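Local atomic coordinates of kinase-associated protein B (Bacillus cereus, PDB entry 1Y71), a protein that is of unknown function but probably associates with a kinase and carries a small beta domain related to the SH3 fold. Residues I13-Y18 against K82-E87; K22-V27 against A41-P46; V37-V42 against P89-S94; A98-M103 against Q123-Y128. One frame throughout, in Å; residues are numbered along the deposited sequence.

Contact 1 (I13-Y18 against K82-E87); sequences IVTGIY and KKYEGE
Thr15 and Lys82 pair across the border of strands 13-18 and 81-83, exchanging two backbone hydrogen bonds: Thr15 N gives to Lys82 O at 2.8 Å, nearly in line with the carbonyl, and Lys82 N returns a bond to Thr15 O at 3.0 Å. A third, Tyr84 N to Ile13 O at 2.9 Å, lies just beyond the edge strand. Val14 and Lys83 form the non-hydrogen-bonded pair between them. This is antiparallel pairing at the border of a five-stranded sheet, consistent with the SH3-like fold expected of this family; on its other side, strand 13-18 is bonded to strand 21-31.

Apolar contact centres on Tyr84. With CG anti to the backbone N (chi1 174°), the Tyr84 ring is carried to where Gly86 N lies over one face and Ile13 CG2 meets its edge, 3.9 Å from Tyr84 CD2. Thr15 CG2 rests 3.7 Å from Tyr84 CB. Tyr84 OH donates to Glu87 O at 2.7 Å, which fixes the ring against its own turn.

Water and charge finish the contact at the surface. Water 1 donates to Ile13 O and accepts from Lys83 NZ, whose ammonium also pairs with Glu85 OE1. Glu85 OE2 forms a salt bridge with Arg71 of the second subunit.

Contact 2 (K22-V27 against A41-P46); sequences KYIGEV and AVLKHP
Lys22 faces two residues at once. Lys22 O accepts from both Leu43 N, at 2.8 Å, and Lys44 N, at 2.9 Å, and the two donors approach from the same face of the carbonyl plane. This is a classic beta bulge: Leu43 is the extra residue, and the chain turns a corner there. Lys22 N completes the pair by donating to Lys44 O. On one face of the sheet Lys22 CB sits 3.8 Å from Lys44 CB, and the rest of the Lys22 chain runs out extended.

Tyr23, in the non-hydrogen-bonded pair with Val42, points to the other face of the sheet. Its CG is anti to the carbonyl carbon (chi1 -55°), which lays the ring alongside Val42; Tyr23 CE1 lies 4.0 Å from Val42 CG2. The phenol end reaches Pro46, whose CD lies 3.8 Å from Tyr23 OH; the hydroxyl is hydrogen-bonded to the backbone N of Leu68.

Ile24 returns to the face of Lys22. It is paired with Ala41 through Ile24 N to Ala41 O, where the donor stands above the carbonyl plane, and through Ala41 N to Ile24 O at 3.0 Å. Ile24 CD1 lies 3.6 Å from Leu43 CD2: the bulged residue packs against the isoleucine, which Tyr84 and Pro89 also touch.

Strand 21-31 is the central strand of the sheet, between 34-42, its hairpin partner, and 13-18. Helix 91-104 packs on Val42, and His45 meets helix 112-127 through Leu121 and Leu124.

Contact 3 (V37-V42 against P89-S94); sequences VKVLAV and PDYTES
The first turn of helix 91-104 docks here on the end of strand 34-42, beside the classic bulge in which Leu40 and Ala41 both face Ile24. Ser94 makes the direct polar link. Ser94 OG accepts from Val42 N at 2.8 Å with a nearly straight N-H (169°) and donates to Tyr91 O at 2.6 Å, so the hydroxyl bridges strand and helix. The position of OG between backbone N and carbonyl carbon (chi1 72°) allows both bonds. At the N-cap, Asp90 OD1 accepts from Glu93 N at 3.0 Å through its anti lone pair.

Tyr91 lays its ring beside the strand. Leu40 O lies near the ring plane at its edge and 3.3 Å from Tyr91 CB, while Val42 CG2 comes within 3.7 Å of Tyr91 CE1 and Val39 CG1 touches the same carbon. The ring's hydroxyl is hydrogen-bonded to Leu68 O. Before the helix, Pro89 CG presses on Ala41 CB at 3.5 Å.

Two waters join the backbones: water 2 donates to Leu40 O and accepts a weak bond from Tyr91 N, and water 3 donates to both Val42 O and Ser94 O. The whole is a capped helix N-terminus packed against the bulged end of a sheet strand.

Contact 4 (A98-M103 against Q123-Y128); sequences ALETQM and QLKKDY
Leu99 CD2 presses against Lys125 CB at 3.5 Å, tighter than usual for two carbons, and forms the main contact of an antiparallel helix pair. The segments 98-103 and 123-127 run at 171° with their axes 11.2 Å apart, a wide spacing bridged by side chains with no hydrogen bond between the two segments. Leu99 has CG anti to the backbone N (chi1 -162°), which carries its branch across the gap. Leu99 CD2 also approaches the edge of the Tyr128 ring, 4.2 Å from Tyr128 CD2.

Lys125 supplies most of the other side. Its fully extended chain crosses the selenomethionine Met103 at about a right angle, Lys125 CD lying 4.1 Å from Met103 CE. Farther along, the ammonium comes to Glu100, but that salt bridge is long, 3.7 Å between Lys125 NZ and Glu100 OE2. The stronger partner of the Glu100 carboxylate is Lys96, one turn earlier on its own helix, with which it forms a salt bridge.

Outside this shell, Leu121 of helix 112-127 packs on Leu99 and Met103, extending the apolar seam toward the start of the second helix. Tyr128 is tied at its far end, where its hydroxyl is hydrogen-bonded to His45 NE2 and Ala67 N. On the flank turned from helix 91-104, Gln123 NE2 donates to Asp127 OD1 at 2.9 Å, meeting the oxygen from above the carboxylate plane.

How the contacts relate
Contacts 1, 2 and 3 all reach the antiparallel sheet, whereas contact 4 lies between the two helices. Contacts 2 and 3, with centres 6 Å apart, share Ala41 and Val42; contact 1 lies 7 Å from contact 2, across the neighbouring strands 13-18 and 21-31. Along the chain, contact 2 falls between the two segments of contact 1, contacts 1 and 3 interlace, and contact 4 follows last. His45 and Pro46 join contact 2 to contact 4 by hydrogen bonds. Strand 34-42 and helix 91-104 thereby unite sheet and helical pair. Contacts 1 and 3, and contact 2 through Glu26, also meet the second subunit, placing the dimer contacts on the sheet side and at the start of helix 91-104.

Contact 1 (I13-Y18 against K82-E87)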
loop_
_atom_site.group_PDB
_atom_site.type_symbol
_atom_site.label_atom_id
_atom_site.label_comp_id
_atom_site.label_asym_id
_atom_site.label_seq_id
_atom_site.Cartn_x
_atom_site.Cartn_y
_atom_site.Cartn_z
ATOM N N ILE B 13 -3.698 10.740 1.160
ATOM C CA ILE B 13 -4.230 9.372 1.053
ATOM C C ILE B 13 -5.715 9.358 1.401
ATOM O O ILE B 13 -6.123 9.876 2.453
ATOM C CB ILE B 13 -3.457 8.358 1.934
ATOM C CG1 ILE B 13 -1.957 8.444 1.637
ATOM C CG2 ILE B 13 -3.972 6.936 1.690
ATOM C CD1 ILE B 13 -1.618 8.268 0.124
ATOM N N VAL B 14 -6.519 8.792 0.499
ATOM C CA VAL B 14 -7.991 8.843 0.613
ATOM C C VAL B 14 -8.615 7.516 0.182
ATOM O O VAL B 14 -7.929 6.662 -0.330
ATOM C CB VAL B 14 -8.560 9.975 -0.271
ATOM C CG1 VAL B 14 -8.063 11.373 0.230
ATOM C CG2 VAL B 14 -8.190 9.726 -1.769
ATOM N N THR B 15 -9.905 7.324 0.459
ATOM C CA THR B 15 -10.678 6.287 -0.181
ATOM C C THR B 15 -11.544 7.008 -1.225
ATOM O O THR B 15 -11.848 8.206 -1.072
ATOM C CB THR B 15 -11.603 5.527 0.821
ATOM O OG1 THR B 15 -12.464 6.473 1.440
ATOM C CG2 THR B 15 -10.812 4.801 1.942
ATOM N N GLY B 16 -11.917 6.293 -2.291
ATOM C CA GLY B 16 -12.745 6.835 -3.369
ATOM C C GLY B 16 -13.704 5.752 -3.841
ATOM O O GLY B 16 -13.339 4.566 -3.949
ATOM N N ILE B 17 -14.927 6.166 -4.134
ATOM C CA ILE B 17 -15.943 5.269 -4.641
ATOM C C ILE B 17 -16.137 5.649 -6.088
ATOM O O ILE B 17 -16.337 6.841 -6.385
ATOM C CB ILE B 17 -17.276 5.420 -3.875
ATOM C CG1 ILE B 17 -17.100 4.943 -2.429
ATOM C CG2 ILE B 17 -18.384 4.563 -4.601
ATOM C CD1 ILE B 17 -18.294 5.333 -1.489
ATOM N N TYR B 18 -16.027 4.661 -6.976
ATOM C CA TYR B 18 -16.129 4.889 -8.405
ATOM C C TYR B 18 -16.821 3.688 -9.024
ATOM O O TYR B 18 -16.330 2.554 -8.894
ATOM C CB TYR B 18 -14.732 5.026 -9.031
ATOM C CG TYR B 18 -14.755 5.281 -10.523
ATOM C CD1 TYR B 18 -14.954 6.583 -11.031
ATOM C CD2 TYR B 18 -14.586 4.228 -11.431
ATOM C CE1 TYR B 18 -14.993 6.826 -12.406
ATOM C CE2 TYR B 18 -14.609 4.457 -12.800
ATOM C CZ TYR B 18 -14.810 5.748 -13.285
ATOM O OH TYR B 18 -14.816 5.985 -14.647
ATOM N N LYS B 82 -12.935 10.376 0.747
ATOM C CA LYS B 82 -12.779 10.535 2.207
ATOM C C LYS B 82 -11.312 10.347 2.619
ATOM O O LYS B 82 -10.637 9.494 2.048
ATOM C CB LYS B 82 -13.634 9.492 2.924
ATOM C CG LYS B 82 -14.008 9.915 4.319
ATOM C CD LYS B 82 -13.906 8.779 5.325
ATOM C CE LYS B 82 -15.280 8.220 5.650
ATOM N NZ LYS B 82 -16.263 9.333 5.853
ATOM N N LYS B 83 -10.815 11.151 3.582
ATOM C CA LYS B 83 -9.459 10.969 4.145
ATOM C C LYS B 83 -9.275 9.536 4.646
ATOM O O LYS B 83 -10.157 8.993 5.316
ATOM C CB LYS B 83 -9.250 11.935 5.330
ATOM C CG LYS B 83 -7.781 12.066 5.757
ATOM C CD LYS B 83 -7.561 13.251 6.720
ATOM C CE LYS B 83 -6.091 13.318 7.147
ATOM N NZ LYS B 83 -5.074 13.306 6.019
ATOM N N TYR B 84 -8.139 8.912 4.322
ATOM C CA TYR B 84 -7.889 7.558 4.803
ATOM C C TYR B 84 -6.507 7.508 5.490
ATOM O O TYR B 84 -5.507 7.756 4.854
ATOM C CB TYR B 84 -7.987 6.530 3.669
ATOM C CG TYR B 84 -7.603 5.121 4.091
ATOM C CD1 TYR B 84 -8.487 4.328 4.828
ATOM C CD2 TYR B 84 -6.345 4.596 3.783
ATOM C CE1 TYR B 84 -8.138 3.041 5.216
ATOM C CE2 TYR B 84 -5.995 3.306 4.176
ATOM C CZ TYR B 84 -6.898 2.547 4.888
ATOM O OH TYR B 84 -6.548 1.283 5.273
ATOM N N GLU B 85 -6.487 7.168 6.780
ATOM C CA GLU B 85 -5.254 7.096 7.558
ATOM C C GLU B 85 -4.795 5.670 7.886
ATOM O O GLU B 85 -3.869 5.500 8.693
ATOM C CB GLU B 85 -5.406 7.874 8.870
ATOM C CG GLU B 85 -5.721 9.368 8.709
ATOM C CD GLU B 85 -4.489 10.201 8.471
ATOM O OE1 GLU B 85 -4.470 11.356 8.954
ATOM O OE2 GLU B 85 -3.523 9.715 7.831
ATOM N N GLY B 86 -5.462 4.664 7.322
ATOM C CA GLY B 86 -5.102 3.269 7.621
ATOM C C GLY B 86 -3.868 2.864 6.805
ATOM O O GLY B 86 -3.320 3.683 6.039
ATOM N N GLU B 87 -3.449 1.599 6.961
ATOM C CA GLU B 87 -2.351 1.058 6.161
ATOM C C GLU B 87 -2.827 0.870 4.746
ATOM O O GLU B 87 -4.019 0.680 4.501
ATOM C CB GLU B 87 -1.794 -0.261 6.744
ATOM C CG GLU B 87 -1.099 -0.082 8.114
ATOM C CD GLU B 87 -0.456 -1.347 8.611
ATOM O OE1 GLU B 87 -0.520 -2.369 7.908
ATOM O OE2 GLU B 87 0.120 -1.337 9.717
HETATM O O HOH W 1 -4.578 10.584 4.694
#

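Contact 2 (K22-V27 against A41-P46)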
loop_
_atom_site.group_PDB
_atom_site.type_symbol
_atom_site.label_atom_id
_atom_site.label_comp_id
_atom_site.label_asym_id
_atom_site.label_seq_id
_atom_site.Cartn_x
_atom_site.Cartn_y
_atom_site.Cartn_z
ATOM N N LYS B 22 -14.801 0.503 -4.542
ATOM C CA LYS B 22 -14.211 1.388 -3.530
ATOM C C LYS B 22 -12.726 1.115 -3.450
ATOM O O LYS B 22 -12.309 -0.057 -3.382
ATOM C CB LYS B 22 -14.861 1.182 -2.152
ATOM C CG LYS B 22 -14.452 2.283 -1.175
ATOM C CD LYS B 22 -15.235 2.188 0.197
ATOM C CE LYS B 22 -15.044 3.456 1.014
ATOM N NZ LYS B 22 -15.807 3.340 2.307
ATOM N N TYR B 23 -11.938 2.198 -3.458
ATOM C CA TYR B 23 -10.479 2.136 -3.576
ATOM C C TYR B 23 -9.764 2.986 -2.530
ATOM O O TYR B 23 -10.301 3.977 -2.040
ATOM C CB TYR B 23 -10.052 2.641 -5.001
ATOM C CG TYR B 23 -10.744 1.868 -6.114
ATOM C CD1 TYR B 23 -10.206 0.691 -6.586
ATOM C CD2 TYR B 23 -12.006 2.258 -6.597
ATOM C CE1 TYR B 23 -10.856 -0.048 -7.573
ATOM C CE2 TYR B 23 -12.661 1.526 -7.575
ATOM C CZ TYR B 23 -12.081 0.381 -8.068
ATOM O OH TYR B 23 -12.721 -0.376 -9.029
ATOM N N ILE B 24 -8.534 2.600 -2.208
ATOM C CA ILE B 24 -7.604 3.500 -1.510
ATOM C C ILE B 24 -6.729 4.091 -2.583
ATOM O O ILE B 24 -6.258 3.372 -3.499
ATOM C CB ILE B 24 -6.769 2.738 -0.448
ATOM C CG1 ILE B 24 -7.713 2.264 0.653
ATOM C CG2 ILE B 24 -5.538 3.575 0.045
ATOM C CD1 ILE B 24 -7.208 1.084 1.477
ATOM N N GLY B 25 -6.499 5.393 -2.490
ATOM C CA GLY B 25 -5.662 6.072 -3.492
ATOM C C GLY B 25 -5.017 7.336 -2.991
ATOM O O GLY B 25 -5.075 7.665 -1.809
ATOM N N GLU B 26 -4.391 8.046 -3.907
ATOM C CA GLU B 26 -3.713 9.280 -3.561
ATOM C C GLU B 26 -4.270 10.436 -4.401
ATOM O O GLU B 26 -4.433 10.296 -5.609
ATOM C CB GLU B 26 -2.198 9.090 -3.771
ATOM C CG GLU B 26 -1.377 10.311 -3.447
ATOM C CD GLU B 26 0.029 10.222 -3.976
ATOM O OE1 GLU B 26 0.353 9.283 -4.744
ATOM O OE2 GLU B 26 0.809 11.127 -3.626
ATOM N N VAL B 27 -4.624 11.541 -3.762
ATOM C CA VAL B 27 -5.081 12.714 -4.507
ATOM C C VAL B 27 -3.900 13.257 -5.319
ATOM O O VAL B 27 -2.842 13.539 -4.757
ATOM C CB VAL B 27 -5.679 13.791 -3.568
ATOM C CG1 VAL B 27 -5.972 15.111 -4.326
ATOM C CG2 VAL B 27 -6.951 13.247 -2.878
ATOM N N ALA B 41 -4.962 0.667 -3.998
ATOM C CA ALA B 41 -5.480 -0.587 -3.480
ATOM C C ALA B 41 -6.977 -0.651 -3.696
ATOM O O ALA B 41 -7.623 0.387 -3.862
ATOM C CB ALA B 41 -5.156 -0.743 -2.011
ATOM N N VAL B 42 -7.509 -1.873 -3.684
ATOM C CA VAL B 42 -8.940 -2.125 -3.804
ATOM C C VAL B 42 -9.553 -2.542 -2.462
ATOM O O VAL B 42 -9.093 -3.479 -1.840
ATOM C CB VAL B 42 -9.252 -3.219 -4.847
ATOM C CG1 VAL B 42 -10.810 -3.327 -5.071
ATOM C CG2 VAL B 42 -8.512 -2.946 -6.173
ATOM N N LEU B 43 -10.601 -1.832 -2.043
ATOM C CA LEU B 43 -11.385 -2.189 -0.853
ATOM C C LEU B 43 -12.677 -2.933 -1.204
ATOM O O LEU B 43 -13.116 -3.837 -0.461
ATOM C CB LEU B 43 -11.758 -0.938 -0.022
ATOM C CG LEU B 43 -10.667 -0.224 0.758
ATOM C CD1 LEU B 43 -11.230 1.059 1.387
ATOM C CD2 LEU B 43 -10.005 -1.122 1.808
ATOM N N LYS B 44 -13.297 -2.542 -2.311
ATOM C CA LYS B 44 -14.522 -3.217 -2.740
ATOM C C LYS B 44 -14.513 -3.346 -4.238
ATOM O O LYS B 44 -14.302 -2.350 -4.947
ATOM C CB LYS B 44 -15.779 -2.467 -2.257
ATOM C CG LYS B 44 -17.082 -3.050 -2.833
ATOM C CD LYS B 44 -18.226 -2.090 -2.569
ATOM C CE LYS B 44 -19.570 -2.749 -2.835
ATOM N NZ LYS B 44 -20.209 -2.247 -4.086
ATOM N N HIS B 45 -14.665 -4.580 -4.710
ATOM C CA HIS B 45 -14.715 -4.856 -6.139
ATOM C C HIS B 45 -16.086 -4.429 -6.648
ATOM O O HIS B 45 -17.095 -4.597 -5.935
ATOM C CB HIS B 45 -14.384 -6.332 -6.440
ATOM C CG HIS B 45 -14.076 -6.594 -7.882
ATOM N ND1 HIS B 45 -15.063 -6.800 -8.825
ATOM C CD2 HIS B 45 -12.897 -6.664 -8.547
ATOM C CE1 HIS B 45 -14.504 -7.007 -10.005
ATOM N NE2 HIS B 45 -13.192 -6.914 -9.869
ATOM N N PRO B 46 -16.126 -3.790 -7.830
ATOM C CA PRO B 46 -17.408 -3.264 -8.313
ATOM C C PRO B 46 -18.449 -4.343 -8.633
ATOM O O PRO B 46 -18.112 -5.506 -8.933
ATOM C CB PRO B 46 -17.034 -2.548 -9.608
ATOM C CG PRO B 46 -15.743 -3.212 -10.037
ATOM C CD PRO B 46 -15.019 -3.412 -8.736
#

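Contact 3 (V37-V42 against P89-S94)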
loop_
_atom_site.group_PDB
_atom_site.type_symbol
_atom_site.label_atom_id
_atom_site.label_comp_id
_atom_site.label_asym_id
_atom_site.label_seq_id
_atom_site.Cartn_x
_atom_site.Cartn_y
_atom_site.Cartn_z
ATOM N N VAL B 37 -7.787 10.816 -8.499
ATOM C CA VAL B 37 -7.259 9.870 -7.506
ATOM C C VAL B 37 -6.430 8.808 -8.229
ATOM O O VAL B 37 -6.920 8.162 -9.176
ATOM C CB VAL B 37 -8.446 9.229 -6.677
ATOM C CG1 VAL B 37 -7.972 8.106 -5.726
ATOM C CG2 VAL B 37 -9.212 10.321 -5.889
ATOM N N LYS B 38 -5.180 8.642 -7.789
ATOM C CA LYS B 38 -4.329 7.561 -8.249
ATOM C C LYS B 38 -4.595 6.339 -7.385
ATOM O O LYS B 38 -4.334 6.345 -6.172
ATOM C CB LYS B 38 -2.853 7.979 -8.188
ATOM C CG LYS B 38 -1.811 6.969 -8.731
ATOM C CD LYS B 38 -0.426 7.200 -8.059
ATOM C CE LYS B 38 0.459 8.268 -8.685
ATOM N NZ LYS B 38 1.625 8.653 -7.735
ATOM N N VAL B 39 -5.072 5.275 -8.022
ATOM C CA VAL B 39 -5.500 4.063 -7.308
ATOM C C VAL B 39 -4.281 3.299 -6.770
ATOM O O VAL B 39 -3.324 3.001 -7.505
ATOM C CB VAL B 39 -6.360 3.142 -8.213
ATOM C CG1 VAL B 39 -6.658 1.787 -7.543
ATOM C CG2 VAL B 39 -7.635 3.822 -8.597
ATOM N N LEU B 40 -4.324 2.981 -5.477
ATOM C CA LEU B 40 -3.257 2.179 -4.858
ATOM C C LEU B 40 -3.685 0.792 -4.373
ATOM O O LEU B 40 -2.855 -0.135 -4.286
ATOM C CB LEU B 40 -2.623 2.952 -3.697
ATOM C CG LEU B 40 -2.004 4.290 -4.077
ATOM C CD1 LEU B 40 -1.628 5.090 -2.803
ATOM C CD2 LEU B 40 -0.781 4.178 -5.052
ATOM N N ALA B 41 -4.962 0.667 -3.998
ATOM C CA ALA B 41 -5.480 -0.587 -3.480
ATOM C C ALA B 41 -6.977 -0.651 -3.696
ATOM O O ALA B 41 -7.623 0.387 -3.862
ATOM C CB ALA B 41 -5.156 -0.743 -2.011
ATOM N N VAL B 42 -7.509 -1.873 -3.684
ATOM C CA VAL B 42 -8.940 -2.125 -3.804
ATOM C C VAL B 42 -9.553 -2.542 -2.462
ATOM O O VAL B 42 -9.093 -3.479 -1.840
ATOM C CB VAL B 42 -9.252 -3.219 -4.847
ATOM C CG1 VAL B 42 -10.810 -3.327 -5.071
ATOM C CG2 VAL B 42 -8.512 -2.946 -6.173
ATOM N N PRO B 89 -2.861 -1.490 1.696
ATOM C CA PRO B 89 -2.591 -2.872 1.350
ATOM C C PRO B 89 -1.898 -2.957 -0.004
ATOM O O PRO B 89 -1.976 -2.024 -0.786
ATOM C CB PRO B 89 -3.981 -3.512 1.238
ATOM C CG PRO B 89 -4.925 -2.422 1.088
ATOM C CD PRO B 89 -4.292 -1.146 1.607
ATOM N N ASP B 90 -1.241 -4.083 -0.253
ATOM C CA ASP B 90 -0.697 -4.389 -1.563
ATOM C C ASP B 90 -1.835 -4.478 -2.565
ATOM O O ASP B 90 -2.852 -5.147 -2.288
ATOM C CB ASP B 90 0.017 -5.740 -1.524
ATOM C CG ASP B 90 0.538 -6.138 -2.870
ATOM O OD1 ASP B 90 -0.054 -7.023 -3.558
ATOM O OD2 ASP B 90 1.569 -5.560 -3.226
ATOM N N TYR B 91 -1.682 -3.818 -3.720
ATOM C CA TYR B 91 -2.792 -3.671 -4.655
ATOM C C TYR B 91 -3.290 -5.080 -5.008
ATOM O O TYR B 91 -4.483 -5.373 -4.918
ATOM C CB TYR B 91 -2.382 -2.927 -5.958
ATOM C CG TYR B 91 -3.489 -2.985 -7.013
ATOM C CD1 TYR B 91 -4.453 -1.985 -7.092
ATOM C CD2 TYR B 91 -3.572 -4.051 -7.897
ATOM C CE1 TYR B 91 -5.478 -2.044 -8.016
ATOM C CE2 TYR B 91 -4.599 -4.140 -8.849
ATOM C CZ TYR B 91 -5.539 -3.139 -8.907
ATOM O OH TYR B 91 -6.545 -3.243 -9.836
ATOM N N THR B 92 -2.380 -5.949 -5.437
ATOM C CA THR B 92 -2.766 -7.280 -5.907
ATOM C C THR B 92 -3.449 -8.128 -4.843
ATOM O O THR B 92 -4.518 -8.725 -5.094
ATOM C CB THR B 92 -1.537 -8.008 -6.541
ATOM O OG1 THR B 92 -1.177 -7.288 -7.715
ATOM C CG2 THR B 92 -1.846 -9.470 -6.907
ATOM N N GLU B 93 -2.875 -8.154 -3.641
ATOM C CA GLU B 93 -3.524 -8.870 -2.561
ATOM C C GLU B 93 -4.898 -8.256 -2.183
ATOM O O GLU B 93 -5.834 -8.997 -1.842
ATOM C CB GLU B 93 -2.619 -8.977 -1.346
ATOM C CG GLU B 93 -2.774 -10.313 -0.595
ATOM C CD GLU B 93 -2.513 -11.590 -1.448
ATOM O OE1 GLU B 93 -1.675 -11.568 -2.398
ATOM O OE2 GLU B 93 -3.148 -12.626 -1.147
ATOM N N SER B 94 -5.007 -6.930 -2.236
ATOM C CA SER B 94 -6.279 -6.271 -1.921
ATOM C C SER B 94 -7.362 -6.657 -2.953
ATOM O O SER B 94 -8.544 -6.860 -2.606
ATOM C CB SER B 94 -6.116 -4.738 -1.830
ATOM O OG SER B 94 -5.907 -4.145 -3.107
HETATM O O HOH W 2 -0.342 -1.009 -3.483
HETATM O O HOH W 3 -9.205 -5.586 -0.259
#

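Contact 4 (A98-M103 against Q123-Y128)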
loop_
_atom_site.group_PDB
_atom_site.type_symbol
_atom_site.label_atom_id
_atom_site.label_comp_id
_atom_site.label_asym_id
_atom_site.label_seq_id
_atom_site.Cartn_x
_atom_site.Cartn_y
_atom_site.Cartn_z
ATOM N N ALA B 98 -10.767 -8.373 -2.066
ATOM C CA ALA B 98 -12.014 -7.720 -2.470
ATOM C C ALA B 98 -12.915 -8.671 -3.310
ATOM O O ALA B 98 -14.137 -8.780 -3.118
ATOM C CB ALA B 98 -11.700 -6.438 -3.259
ATOM N N LEU B 99 -12.289 -9.379 -4.222
ATOM C CA LEU B 99 -12.979 -10.302 -5.087
ATOM C C LEU B 99 -13.539 -11.509 -4.327
ATOM O O LEU B 99 -14.694 -11.915 -4.546
ATOM C CB LEU B 99 -12.023 -10.773 -6.177
ATOM C CG LEU B 99 -12.647 -11.400 -7.403
ATOM C CD1 LEU B 99 -13.532 -10.385 -8.081
ATOM C CD2 LEU B 99 -11.487 -11.883 -8.364
ATOM N N GLU B 100 -12.727 -12.075 -3.444
ATOM C CA GLU B 100 -13.189 -13.227 -2.642
ATOM C C GLU B 100 -14.364 -12.814 -1.754
ATOM O O GLU B 100 -15.379 -13.546 -1.657
ATOM C CB GLU B 100 -12.052 -13.874 -1.850
ATOM C CG GLU B 100 -11.166 -14.738 -2.760
ATOM C CD GLU B 100 -9.747 -14.921 -2.259
ATOM O OE1 GLU B 100 -9.410 -14.432 -1.142
ATOM O OE2 GLU B 100 -8.958 -15.571 -2.998
ATOM N N THR B 101 -14.270 -11.609 -1.183
ATOM C CA THR B 101 -15.353 -11.039 -0.368
ATOM C C THR B 101 -16.664 -10.922 -1.136
ATOM O O THR B 101 -17.731 -11.365 -0.650
ATOM C CB THR B 101 -14.920 -9.674 0.272
ATOM O OG1 THR B 101 -13.847 -9.934 1.159
ATOM C CG2 THR B 101 -16.041 -8.955 1.043
ATOM N N GLN B 102 -16.589 -10.361 -2.339
ATOM C CA GLN B 102 -17.764 -10.203 -3.170
ATOM C C GLN B 102 -18.365 -11.556 -3.562
ATOM O O GLN B 102 -19.595 -11.740 -3.544
ATOM C CB GLN B 102 -17.436 -9.427 -4.435
ATOM C CG GLN B 102 -18.683 -9.097 -5.285
ATOM C CD GLN B 102 -18.337 -8.258 -6.479
ATOM O OE1 GLN B 102 -17.161 -8.109 -6.824
ATOM N NE2 GLN B 102 -19.332 -7.660 -7.089
HETATM N N MSE B 103 -17.504 -12.483 -3.950
HETATM C CA MSE B 103 -17.951 -13.831 -4.264
HETATM C C MSE B 103 -18.641 -14.507 -3.100
HETATM O O MSE B 103 -19.723 -15.070 -3.279
HETATM C CB MSE B 103 -16.819 -14.681 -4.814
HETATM C CG MSE B 103 -16.407 -14.237 -6.207
HETATM SE SE MSE B 103 -15.055 -15.384 -7.038
HETATM C CE MSE B 103 -13.559 -15.075 -5.905
ATOM N N GLN B 123 -14.495 -15.654 -13.743
ATOM C CA GLN B 123 -13.683 -15.359 -14.917
ATOM C C GLN B 123 -12.743 -14.190 -14.680
ATOM O O GLN B 123 -11.557 -14.258 -15.056
ATOM C CB GLN B 123 -14.553 -15.053 -16.142
ATOM C CG GLN B 123 -13.757 -14.949 -17.456
ATOM C CD GLN B 123 -12.864 -16.162 -17.698
ATOM O OE1 GLN B 123 -13.297 -17.300 -17.532
ATOM N NE2 GLN B 123 -11.599 -15.918 -18.072
ATOM N N LEU B 124 -13.277 -13.113 -14.108
ATOM C CA LEU B 124 -12.463 -11.927 -13.803
ATOM C C LEU B 124 -11.224 -12.306 -12.989
ATOM O O LEU B 124 -10.123 -11.814 -13.245
ATOM C CB LEU B 124 -13.279 -10.872 -13.062
ATOM C CG LEU B 124 -14.040 -9.821 -13.862
ATOM C CD1 LEU B 124 -14.727 -8.917 -12.896
ATOM C CD2 LEU B 124 -13.096 -9.025 -14.773
ATOM N N LYS B 125 -11.425 -13.205 -12.030
ATOM C CA LYS B 125 -10.355 -13.737 -11.195
ATOM C C LYS B 125 -9.234 -14.353 -12.053
ATOM O O LYS B 125 -8.050 -14.202 -11.748
ATOM C CB LYS B 125 -10.924 -14.775 -10.222
ATOM C CG LYS B 125 -9.870 -15.431 -9.333
ATOM C CD LYS B 125 -10.465 -16.368 -8.292
ATOM C CE LYS B 125 -9.322 -17.059 -7.521
ATOM N NZ LYS B 125 -9.703 -17.452 -6.126
ATOM N N LYS B 126 -9.618 -15.018 -13.141
ATOM C CA LYS B 126 -8.636 -15.618 -14.041
ATOM C C LYS B 126 -7.972 -14.532 -14.879
ATOM O O LYS B 126 -6.752 -14.532 -15.047
ATOM C CB LYS B 126 -9.292 -16.693 -14.909
ATOM C CG LYS B 126 -9.902 -17.810 -14.085
ATOM C CD LYS B 126 -10.483 -18.917 -14.974
ATOM C CE LYS B 126 -11.011 -20.081 -14.145
ATOM N NZ LYS B 126 -11.917 -20.943 -14.949
ATOM N N ASP B 127 -8.776 -13.581 -15.356
ATOM C CA ASP B 127 -8.287 -12.479 -16.173
ATOM C C ASP B 127 -7.265 -11.593 -15.449
ATOM O O ASP B 127 -6.301 -11.124 -16.053
ATOM C CB ASP B 127 -9.452 -11.633 -16.657
ATOM C CG ASP B 127 -10.415 -12.415 -17.546
ATOM O OD1 ASP B 127 -10.048 -13.514 -18.019
ATOM O OD2 ASP B 127 -11.534 -11.915 -17.771
ATOM N N TYR B 128 -7.491 -11.377 -14.156
ATOM C CA TYR B 128 -6.609 -10.562 -13.329
ATOM C C TYR B 128 -5.260 -11.213 -12.996
ATOM O O TYR B 128 -4.367 -10.543 -12.448
ATOM C CB TYR B 128 -7.285 -10.276 -12.007
ATOM C CG TYR B 128 -8.473 -9.330 -12.053
ATOM C CD1 TYR B 128 -8.502 -8.242 -12.912
ATOM C CD2 TYR B 128 -9.515 -9.482 -11.148
ATOM C CE1 TYR B 128 -9.586 -7.352 -12.908
ATOM C CE2 TYR B 128 -10.594 -8.594 -11.127
ATOM C CZ TYR B 128 -10.620 -7.542 -12.002
ATOM O OH TYR B 128 -11.701 -6.691 -11.958
#